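Local coordinates for ribokinase (Thermotoga maritima, PDB 1VM7), which probably phosphorylates ribose at O-5 with ATP and a divalent cation, most likely magnesium, as a homodimeric carbohydrate kinase of the PfkB family, at residues A285-S288 against V289-L292. Sequence-based numbering, arbitrary orientation.
Sequences AAIS and VTRL
The hydroxyl of T290 reaches back to the carbonyl of I287, OG1 donating to O at 2.6 Å. Its approach lies in the carbonyl plane, on a lone pair; T290 N also donates to I287 O, at 3.1 Å, but from above the carbonyl plane. Two donors of one residue thus grip a single oxygen; a chi1 of 76° swings OG1 between the backbone N and carbonyl carbon of T290, on the side where I287 O lies. One residue earlier, V289 N donates to A285 O (3.1 Å), an i to i+4 bond of helical type. S288 OG also donates to A285 O, although the modelled separation is so short that its exact length is doubtful. The methyls of V289 and T290 complete the tight part: V289 CG2 sits 3.2 Å from A286 O, and T290 CG2 presses on the same oxygen, while V248 covers both side chains from a neighbouring loop.

The chain leaves helix 274-288 through a type I beta turn from S288 to R291, closed by R291 N on S288 O at 2.8 Å. In this PfkB-family kinase the segment after the helix carries part of the predicted potassium site, to which S288 and R291 probably contribute; the S288 side chain packs against S297, another of its predicted members.

At the far end of the turn the contact thins. R291, partly exposed, runs alongside I287 in the same direction, its chain extended from CG to NE, and lays one guanidinium face over I287 CG2, which stands 3.4 Å from the plane and is offset toward the rim. The charged end is held by a salt bridge from NH2 to OE2 of E303, on helix 301-309.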
loop_
_atom_site.group_PDB
_atom_site.type_symbol
_atom_site.label_atom_id
_atom_site.label_comp_id
_atom_site.label_asym_id
_atom_site.label_seq_id
_atom_site.Cartn_x
_atom_site.Cartn_y
_atom_site.Cartn_z
ATOM N N ALA A 285 28.432 5.166 6.109
ATOM C CA ALA A 285 27.259 5.108 6.973
ATOM C C ALA A 285 27.005 6.461 7.603
ATOM O O ALA A 285 25.878 6.927 7.635
ATOM C CB ALA A 285 27.453 4.087 8.057
ATOM N N ALA A 286 28.063 7.072 8.123
ATOM C CA ALA A 286 27.958 8.311 8.866
ATOM C C ALA A 286 27.393 9.445 8.003
ATOM O O ALA A 286 26.737 10.361 8.501
ATOM C CB ALA A 286 29.347 8.720 9.372
ATOM N N ILE A 287 27.735 9.444 6.724
ATOM C CA ILE A 287 27.197 10.452 5.802
ATOM C C ILE A 287 25.729 10.142 5.538
ATOM O O ILE A 287 24.899 11.051 5.490
ATOM C CB ILE A 287 27.926 10.499 4.428
ATOM C CG1 ILE A 287 29.404 10.856 4.576
ATOM C CG2 ILE A 287 27.240 11.504 3.477
ATOM C CD1 ILE A 287 30.223 10.609 3.317
ATOM N N SER A 288 25.410 8.862 5.376
ATOM C CA SER A 288 24.025 8.470 5.119
ATOM C C SER A 288 23.067 8.916 6.246
ATOM O O SER A 288 21.988 9.392 5.954
ATOM C CB SER A 288 23.939 6.982 4.854
ATOM O OG SER A 288 24.156 6.262 6.041
ATOM N N VAL A 289 23.471 8.820 7.518
ATOM C CA VAL A 289 22.544 9.119 8.627
ATOM C C VAL A 289 22.221 10.603 8.708
ATOM O O VAL A 289 21.296 11.038 9.385
ATOM C CB VAL A 289 23.058 8.601 9.942
ATOM C CG1 VAL A 289 23.193 7.094 9.864
ATOM C CG2 VAL A 289 24.368 9.285 10.339
ATOM N N THR A 290 22.965 11.382 7.945
ATOM C CA THR A 290 22.693 12.808 7.820
ATOM C C THR A 290 21.698 13.106 6.722
ATOM O O THR A 290 21.433 14.264 6.454
ATOM C CB THR A 290 24.011 13.661 7.582
ATOM O OG1 THR A 290 24.475 13.533 6.235
ATOM C CG2 THR A 290 25.138 13.229 8.515
ATOM N N ARG A 291 21.137 12.087 6.075
ATOM C CA ARG A 291 20.179 12.334 5.006
ATOM C C ARG A 291 18.939 11.500 5.164
ATOM O O ARG A 291 19.013 10.319 5.518
ATOM C CB ARG A 291 20.833 12.098 3.635
ATOM C CG ARG A 291 21.979 13.083 3.318
ATOM C CD ARG A 291 23.023 12.449 2.387
ATOM N NE ARG A 291 24.245 13.251 2.274
ATOM C CZ ARG A 291 25.093 13.216 1.242
ATOM N NH1 ARG A 291 24.887 12.386 0.219
ATOM N NH2 ARG A 291 26.166 14.001 1.240
ATOM N N LEU A 292 17.804 12.148 4.905
ATOM C CA LEU A 292 16.487 11.508 4.890
ATOM C C LEU A 292 16.452 10.373 3.910
ATOM O O LEU A 292 16.893 10.526 2.783
ATOM C CB LEU A 292 15.440 12.553 4.480
ATOM C CG LEU A 292 15.001 13.510 5.591
ATOM C CD2 LEU A 292 14.156 14.627 4.971
#